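Local coordinates for uncharacterized protein Atu1872 (Agrobacterium tumefaciens, PDB 2QNT) that is of unknown function but belongs to the glyoxalase/bleomycin resistance/dioxygenase family, whose members typically carry substrate or metal sites inside curved beta sheets, at residues Ile13-Arg17 with Pro117-Ala121; Val96-His100 with Phe112-Asp116; Tyr26-Leu32 with Phe44-Ile50. All coordinates share one frame; numbering follows the deposited sequence.

Contact 1. Residues Ile13-Arg17 with Pro117-Ala121; sequences IPFVR and PDGHA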
# COMPACT_ATOMS: atom_id res chain seq x y z
N ILE A 13 -1.16 -4.61 0.91
CA ILE A 13 -2.23 -5.47 1.38
C ILE A 13 -2.80 -4.86 2.66
O ILE A 13 -2.44 -5.26 3.76
CB ILE A 13 -1.79 -6.92 1.59
CG1 ILE A 13 -1.03 -7.46 0.38
CG2 ILE A 13 -3.02 -7.78 1.90
CD1 ILE A 13 -0.39 -8.85 0.59
N PRO A 14 -3.68 -3.85 2.55
CA PRO A 14 -4.41 -3.36 3.71
C PRO A 14 -5.21 -4.47 4.35
O PRO A 14 -5.81 -5.31 3.65
CB PRO A 14 -5.31 -2.26 3.16
CG PRO A 14 -4.82 -2.00 1.79
CD PRO A 14 -4.07 -3.15 1.31
N PHE A 15 -5.27 -4.44 5.68
CA PHE A 15 -6.06 -5.40 6.44
C PHE A 15 -7.49 -4.91 6.54
O PHE A 15 -7.75 -3.72 6.70
CB PHE A 15 -5.54 -5.53 7.85
CG PHE A 15 -4.15 -6.13 7.99
CD1 PHE A 15 -3.37 -6.48 6.89
CD2 PHE A 15 -3.58 -6.25 9.24
CE1 PHE A 15 -2.07 -6.98 7.05
CE2 PHE A 15 -2.27 -6.76 9.39
CZ PHE A 15 -1.54 -7.11 8.30
N VAL A 16 -8.44 -5.83 6.41
CA VAL A 16 -9.87 -5.50 6.45
C VAL A 16 -10.61 -6.43 7.40
O VAL A 16 -10.22 -7.58 7.59
CB VAL A 16 -10.52 -5.50 5.03
CG1 VAL A 16 -9.74 -4.55 4.11
CG2 VAL A 16 -10.59 -6.91 4.42
N ARG A 17 -11.67 -5.92 8.03
CA ARG A 17 -12.44 -6.72 8.99
C ARG A 17 -13.35 -7.74 8.30
O ARG A 17 -13.56 -8.84 8.83
CB ARG A 17 -13.26 -5.80 9.90
CG ARG A 17 -13.83 -6.41 11.13
CD ARG A 17 -14.59 -5.35 11.95
NE ARG A 17 -13.70 -4.61 12.85
CZ ARG A 17 -14.00 -3.46 13.46
NH1 ARG A 17 -15.18 -2.88 13.27
NH2 ARG A 17 -13.12 -2.88 14.26
N PRO A 117 -14.33 1.12 3.90
CA PRO A 117 -15.15 0.62 4.99
C PRO A 117 -14.39 0.38 6.30
O PRO A 117 -15.03 0.34 7.35
CB PRO A 117 -15.70 -0.69 4.42
CG PRO A 117 -15.81 -0.39 2.95
CD PRO A 117 -14.52 0.34 2.66
N ASP A 118 -13.08 0.21 6.26
CA ASP A 118 -12.27 -0.04 7.45
C ASP A 118 -11.61 1.23 7.94
O ASP A 118 -10.90 1.20 8.97
CB ASP A 118 -11.22 -1.11 7.17
CG ASP A 118 -11.84 -2.46 7.01
OD1 ASP A 118 -11.93 -3.19 8.03
OD2 ASP A 118 -12.27 -2.78 5.88
N GLY A 119 -11.83 2.35 7.26
CA GLY A 119 -11.20 3.59 7.63
C GLY A 119 -9.87 3.89 6.99
O GLY A 119 -9.25 4.90 7.34
N HIS A 120 -9.42 3.08 6.04
CA HIS A 120 -8.19 3.39 5.35
C HIS A 120 -8.42 4.62 4.47
O HIS A 120 -9.52 4.77 3.91
CB HIS A 120 -7.71 2.23 4.45
CG HIS A 120 -7.35 1.00 5.20
ND1 HIS A 120 -6.31 0.96 6.12
CD2 HIS A 120 -7.88 -0.25 5.17
CE1 HIS A 120 -6.22 -0.27 6.59
NE2 HIS A 120 -7.16 -1.02 6.03
N ALA A 121 -7.43 5.49 4.32
CA ALA A 121 -7.56 6.71 3.56
C ALA A 121 -7.28 6.44 2.09
O ALA A 121 -6.24 5.85 1.74
CB ALA A 121 -6.62 7.78 4.12

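Contact 2. Residues Val96-His100 with Phe112-Asp116; sequences VELIH and FRFYD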
# COMPACT_ATOMS: atom_id res chain seq x y z
N VAL A 96 -19.71 7.08 0.38
CA VAL A 96 -18.52 7.01 1.20
C VAL A 96 -18.54 8.17 2.16
O VAL A 96 -19.24 9.15 1.94
CB VAL A 96 -17.22 7.05 0.34
CG1 VAL A 96 -17.21 5.89 -0.67
CG2 VAL A 96 -17.05 8.37 -0.34
N GLU A 97 -17.79 8.04 3.24
CA GLU A 97 -17.48 9.15 4.09
C GLU A 97 -16.31 9.93 3.47
O GLU A 97 -15.17 9.47 3.50
CB GLU A 97 -17.13 8.62 5.47
CG GLU A 97 -16.88 9.74 6.43
CD GLU A 97 -16.51 9.28 7.80
OE1 GLU A 97 -16.63 8.06 8.09
OE2 GLU A 97 -16.07 10.15 8.58
N LEU A 98 -16.60 11.10 2.91
CA LEU A 98 -15.57 11.95 2.36
C LEU A 98 -14.71 12.55 3.45
O LEU A 98 -15.18 12.94 4.51
CB LEU A 98 -16.15 13.12 1.53
CG LEU A 98 -16.86 12.76 0.23
CD1 LEU A 98 -17.60 14.00 -0.36
CD2 LEU A 98 -15.92 12.20 -0.79
N ILE A 99 -13.43 12.70 3.15
CA ILE A 99 -12.53 13.58 3.86
C ILE A 99 -12.70 14.99 3.31
O ILE A 99 -12.83 15.93 4.07
CB ILE A 99 -11.07 13.07 3.78
CG1 ILE A 99 -10.93 11.71 4.52
CG2 ILE A 99 -10.13 14.13 4.33
CD1 ILE A 99 -9.65 10.99 4.23
N HIS A 100 -12.76 15.12 1.98
CA HIS A 100 -13.04 16.40 1.34
C HIS A 100 -13.53 16.08 -0.08
O HIS A 100 -13.27 14.98 -0.62
CB HIS A 100 -11.82 17.34 1.32
CG HIS A 100 -10.64 16.84 0.53
ND1 HIS A 100 -10.60 16.85 -0.86
CD2 HIS A 100 -9.46 16.33 0.94
CE1 HIS A 100 -9.44 16.35 -1.26
NE2 HIS A 100 -8.74 16.01 -0.18
N PHE A 112 -10.23 13.87 -4.96
CA PHE A 112 -11.03 13.78 -3.74
C PHE A 112 -10.49 12.67 -2.87
O PHE A 112 -9.79 11.79 -3.34
CB PHE A 112 -12.54 13.63 -4.04
CG PHE A 112 -12.97 12.37 -4.76
CD1 PHE A 112 -13.71 11.39 -4.10
CD2 PHE A 112 -12.78 12.24 -6.12
CE1 PHE A 112 -14.20 10.28 -4.78
CE2 PHE A 112 -13.28 11.12 -6.79
CZ PHE A 112 -13.97 10.15 -6.10
N ARG A 113 -10.80 12.73 -1.58
CA ARG A 113 -10.24 11.79 -0.61
C ARG A 113 -11.36 11.34 0.34
O ARG A 113 -12.29 12.11 0.63
CB ARG A 113 -9.10 12.41 0.16
CG ARG A 113 -7.94 12.84 -0.74
CD ARG A 113 -6.70 13.24 0.03
NE ARG A 113 -5.58 13.65 -0.83
CZ ARG A 113 -5.24 14.91 -1.08
NH1 ARG A 113 -5.92 15.94 -0.58
NH2 ARG A 113 -4.18 15.20 -1.82
N PHE A 114 -11.30 10.09 0.78
CA PHE A 114 -12.38 9.47 1.51
C PHE A 114 -11.89 8.24 2.21
O PHE A 114 -10.76 7.80 2.02
CB PHE A 114 -13.55 9.13 0.58
CG PHE A 114 -13.18 8.27 -0.60
CD1 PHE A 114 -13.36 6.90 -0.56
CD2 PHE A 114 -12.70 8.83 -1.76
CE1 PHE A 114 -13.03 6.12 -1.63
CE2 PHE A 114 -12.37 8.02 -2.84
CZ PHE A 114 -12.55 6.66 -2.76
N TYR A 115 -12.76 7.64 3.01
CA TYR A 115 -12.42 6.43 3.74
C TYR A 115 -13.01 5.19 3.09
O TYR A 115 -14.13 5.24 2.56
CB TYR A 115 -12.97 6.49 5.16
CG TYR A 115 -12.38 7.60 5.99
CD1 TYR A 115 -11.06 7.57 6.39
CD2 TYR A 115 -13.13 8.71 6.31
CE1 TYR A 115 -10.52 8.61 7.16
CE2 TYR A 115 -12.61 9.75 7.04
CZ TYR A 115 -11.30 9.69 7.47
OH TYR A 115 -10.77 10.73 8.21
N ASP A 116 -12.28 4.09 3.14
CA ASP A 116 -12.86 2.78 2.83
C ASP A 116 -13.65 2.26 4.04
O ASP A 116 -13.69 2.92 5.07
CB ASP A 116 -11.82 1.84 2.24
CG ASP A 116 -11.05 1.05 3.23
OD1 ASP A 116 -11.15 1.28 4.46
OD2 ASP A 116 -10.32 0.12 2.80
O HOH W 1 -16.60 5.38 3.67

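Contact 3. Residues Tyr26-Leu32 with Phe44-Ile50; sequences YRDRLGL and FETGFAI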
# COMPACT_ATOMS: atom_id res chain seq x y z
N TYR A 26 -14.76 -2.08 -3.16
CA TYR A 26 -13.73 -1.79 -4.18
C TYR A 26 -14.19 -2.13 -5.59
O TYR A 26 -13.89 -1.41 -6.54
CB TYR A 26 -12.38 -2.44 -3.82
CG TYR A 26 -11.66 -1.72 -2.72
CD1 TYR A 26 -11.63 -2.18 -1.41
CD2 TYR A 26 -11.00 -0.54 -3.00
CE1 TYR A 26 -10.97 -1.49 -0.43
CE2 TYR A 26 -10.34 0.16 -2.04
CZ TYR A 26 -10.31 -0.30 -0.73
OH TYR A 26 -9.62 0.44 0.22
N ARG A 27 -14.94 -3.23 -5.73
CA ARG A 27 -15.47 -3.64 -7.04
C ARG A 27 -16.70 -2.81 -7.43
O ARG A 27 -16.72 -2.25 -8.54
CB ARG A 27 -15.75 -5.16 -7.10
CG ARG A 27 -16.01 -5.72 -8.53
CD ARG A 27 -16.44 -7.20 -8.50
NE ARG A 27 -17.52 -7.37 -7.53
CZ ARG A 27 -17.77 -8.48 -6.83
NH1 ARG A 27 -18.79 -8.49 -5.98
NH2 ARG A 27 -17.04 -9.59 -6.96
N ASP A 28 -17.69 -2.66 -6.53
CA ASP A 28 -18.96 -1.95 -6.91
C ASP A 28 -18.90 -0.44 -6.92
O ASP A 28 -19.54 0.22 -7.74
CB ASP A 28 -20.16 -2.26 -5.98
CG ASP A 28 -20.62 -3.70 -6.02
OD1 ASP A 28 -20.03 -4.51 -6.78
OD2 ASP A 28 -21.55 -3.99 -5.23
N ARG A 29 -18.19 0.13 -5.95
CA ARG A 29 -18.16 1.57 -5.83
C ARG A 29 -16.96 2.11 -6.58
O ARG A 29 -17.12 3.03 -7.34
CB ARG A 29 -18.23 2.07 -4.37
CG ARG A 29 -19.49 1.73 -3.62
CD ARG A 29 -20.73 2.19 -4.35
NE ARG A 29 -21.95 2.06 -3.56
CZ ARG A 29 -23.16 2.22 -4.05
NH1 ARG A 29 -23.34 2.55 -5.32
NH2 ARG A 29 -24.20 2.07 -3.26
N LEU A 30 -15.77 1.53 -6.37
CA LEU A 30 -14.58 2.08 -7.04
C LEU A 30 -14.36 1.53 -8.43
O LEU A 30 -13.59 2.10 -9.18
CB LEU A 30 -13.31 1.91 -6.21
CG LEU A 30 -13.07 3.08 -5.27
CD1 LEU A 30 -14.26 3.26 -4.33
CD2 LEU A 30 -11.76 2.86 -4.53
N GLY A 31 -15.07 0.48 -8.83
CA GLY A 31 -14.94 -0.05 -10.17
C GLY A 31 -13.67 -0.85 -10.41
O GLY A 31 -13.22 -0.97 -11.55
N LEU A 32 -13.07 -1.40 -9.36
CA LEU A 32 -11.91 -2.27 -9.55
C LEU A 32 -12.37 -3.63 -10.05
O LEU A 32 -13.52 -3.99 -9.83
CB LEU A 32 -11.13 -2.43 -8.25
CG LEU A 32 -10.62 -1.18 -7.58
CD1 LEU A 32 -9.64 -1.57 -6.48
CD2 LEU A 32 -9.95 -0.28 -8.61
N PHE A 44 -6.75 -7.43 -7.02
CA PHE A 44 -7.38 -6.66 -8.07
C PHE A 44 -6.42 -6.36 -9.20
O PHE A 44 -5.21 -6.33 -9.02
CB PHE A 44 -7.94 -5.35 -7.55
CG PHE A 44 -9.01 -5.51 -6.51
CD1 PHE A 44 -8.70 -5.57 -5.15
CD2 PHE A 44 -10.34 -5.62 -6.87
CE1 PHE A 44 -9.69 -5.73 -4.21
CE2 PHE A 44 -11.33 -5.79 -5.92
CZ PHE A 44 -11.00 -5.83 -4.59
N GLU A 45 -6.98 -6.09 -10.37
CA GLU A 45 -6.20 -5.56 -11.49
C GLU A 45 -5.65 -4.19 -11.02
O GLU A 45 -6.24 -3.48 -10.19
CB GLU A 45 -7.05 -5.42 -12.76
CG GLU A 45 -7.59 -6.75 -13.30
CD GLU A 45 -8.36 -6.62 -14.61
OE1 GLU A 45 -8.42 -5.51 -15.17
OE2 GLU A 45 -8.92 -7.65 -15.09
N THR A 46 -4.49 -3.87 -11.54
CA THR A 46 -3.73 -2.67 -11.34
C THR A 46 -2.97 -2.66 -10.01
O THR A 46 -2.45 -1.65 -9.61
CB THR A 46 -4.53 -1.35 -11.63
OG1 THR A 46 -5.45 -1.04 -10.58
CG2 THR A 46 -5.28 -1.45 -12.97
N GLY A 47 -2.82 -3.82 -9.39
CA GLY A 47 -1.86 -4.03 -8.31
C GLY A 47 -2.35 -3.73 -6.90
O GLY A 47 -1.55 -3.43 -6.04
N PHE A 48 -3.65 -3.69 -6.71
CA PHE A 48 -4.21 -3.48 -5.39
C PHE A 48 -4.67 -4.84 -4.85
O PHE A 48 -5.01 -5.74 -5.61
CB PHE A 48 -5.39 -2.52 -5.49
CG PHE A 48 -5.95 -2.08 -4.17
CD1 PHE A 48 -7.25 -2.44 -3.79
CD2 PHE A 48 -5.17 -1.39 -3.26
CE1 PHE A 48 -7.77 -2.07 -2.58
CE2 PHE A 48 -5.69 -1.03 -2.04
CZ PHE A 48 -6.99 -1.38 -1.69
N ALA A 49 -4.65 -4.97 -3.53
CA ALA A 49 -5.09 -6.20 -2.88
C ALA A 49 -5.60 -5.90 -1.49
O ALA A 49 -5.31 -4.85 -0.96
CB ALA A 49 -3.95 -7.20 -2.79
N ILE A 50 -6.43 -6.80 -0.95
CA ILE A 50 -6.96 -6.67 0.42
C ILE A 50 -6.93 -8.05 1.06
O ILE A 50 -7.04 -9.06 0.37
CB ILE A 50 -8.42 -6.13 0.43
CG1 ILE A 50 -9.32 -6.96 -0.50
CG2 ILE A 50 -8.48 -4.66 0.04
CD1 ILE A 50 -10.84 -6.57 -0.52

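Contact 1. Residues Ile13-Arg17 with Pro117-Ala121
The turn that leads into the last strand of the second sheet, with the Asp-Pro-Asp-Gly-His sequence familiar in glyoxalase-like proteins, is a worked example of a loop fixed by backbone groups of a distant strand. Here two side chains of the loop, D118 and H120, read the end of strand 7-16. H120 presents its ring edge to the chain: NE2 donates to the carbonyl O of F15 at 2.8 Å, almost straight (173°), with the oxygen lying in the plane of the imidazole. P14 packs over one face of the same ring, its CB 3.9 Å from the centroid in a CH-pi contact displaced toward the rim, so edge and face are engaged by consecutive residues of the strand. D118 takes the next step. With CG anti to its own carbonyl carbon (chi1 -71°), the carboxylate reaches the strand end, where the backbone N of R17 donates to OD1 at 2.7 Å from the syn side, though 30° out of the carboxylate plane. The other oxygen, OD2, rests against the flank of V16, 3.3 Å from CB, the two side chains crossing nearly at right angles. The loop is itself shaped from within the chain by D116, whose OD1 accepts from the backbone N of both D118 and H120. Beyond the contact, I13 and P14 pair antiparallel with a strand of the second subunit, which continues the sheet across the interface. The chemistry implies that H120 carries a proton on NE2, which satisfies the carbonyl O of the buried F15, and that the R17 amide, with a weak, long ion pair from R21 to the same OD1, would tend to favour the charged form of D118.

Contact 2. Residues Val96-His100 with Phe112-Asp116
The carbonyl oxygen of R113 is gripped by two successive amides: I99 N donates at 2.8 Å, tilted well out of the carbonyl plane, and H100 N adds a weak bond at 3.3 Å. Two residues thus face one, the signature of a classic beta bulge, and the register slips by a residue between the L98-F114 pair and the H100-R113 pair. The return bond from R113 N to H100 O is also weak. Past the bulge the two side chains meet again, R113 NH1 donating to H100 NE2 at 2.8 Å along a bent path (136°), with the imidazole and guanidinium planes 76° apart. The donor lies 22° out of the imidazole plane, so the bond is tilted as well as bent. R113 runs extended from CG to NE, which carries its guanidinium on to E123, Q105 and a bound HEPES molecule, probably from the crystallisation liquor.

The bulge belongs to the antiparallel hairpin of strands 98-104 and 110-115, at the edge of the second four-stranded sheet. On one side of it I99 lays CG1 over a face of the Y115 ring, 3.9 Å from the centroid, and the Y115 hydroxyl reaches W61 of the second subunit. On the other, V96 CG2 meets F114 CB at 3.7 Å, while L98 CD2 reaches the F112 ring. Toward the open end of the hairpin Y115 N donates to E97 O at 3.1 Å, and one water, accepting from E97 N and donating to Y115 O, bridges the strands where direct pairing ends.

Contact 3. Residues Tyr26-Leu32 with Phe44-Ile50
F48 points its CE1 corner into the face of the Y26 ring, 3.4 Å above the plane and over its centre. The two rings are oblique, their planes 50° apart. F48 gets there with CG anti to its backbone N (chi1 -173°), reaching out from the chain. L32 wedges against both phenylalanines at once: its CD1 sits over a face of F44, 4.2 Å from the centroid, and lies 3.7 Å from F48 CD1, while its CB leans on F44 CD2. Y26 CB meets F44 CZ, at 3.7 Å, and I50 CG2 brushes Y26 CE1 more loosely.

These apolar groups join the C-terminal end of helix 19-29 to the hairpin of strands 41-44 and 49-52 in the first sheet. The helix has a wider, pi-type turn near its end; beyond it L32 N returns to Y26 O at 2.9 Å, and G31, at positive phi, turns the chain. F44 and F48 are set by the F44 N to F48 O bond, 2.8 Å, across a type II turn from F44 to G47. Further out, F80 meets F48 edge-to-face, and F9 of the second subunit adds its own ring to F48 and its backbone N to T46 OG1.

Contacts 2 and 3 lie one after the other along the chain, and both fall inside the long loop that contact 1 closes. D116 directly follows the strand of contact 2 and links that segment to the other two: besides shaping the turn of contact 1, its OD2 lies 2.7 Å from Y26 OH of contact 3, a probable hydrogen bond. Contacts 1 and 3 share the first sheet, where P14 CD packs 3.1 Å from A49 O. The centre of contact 1 lies about 13 Å from that of each of the others. The side chain of R113 comes within about 3 Å of the HEPES molecule (nearest atoms), which may mark a pocket, and every contact also touches the second subunit.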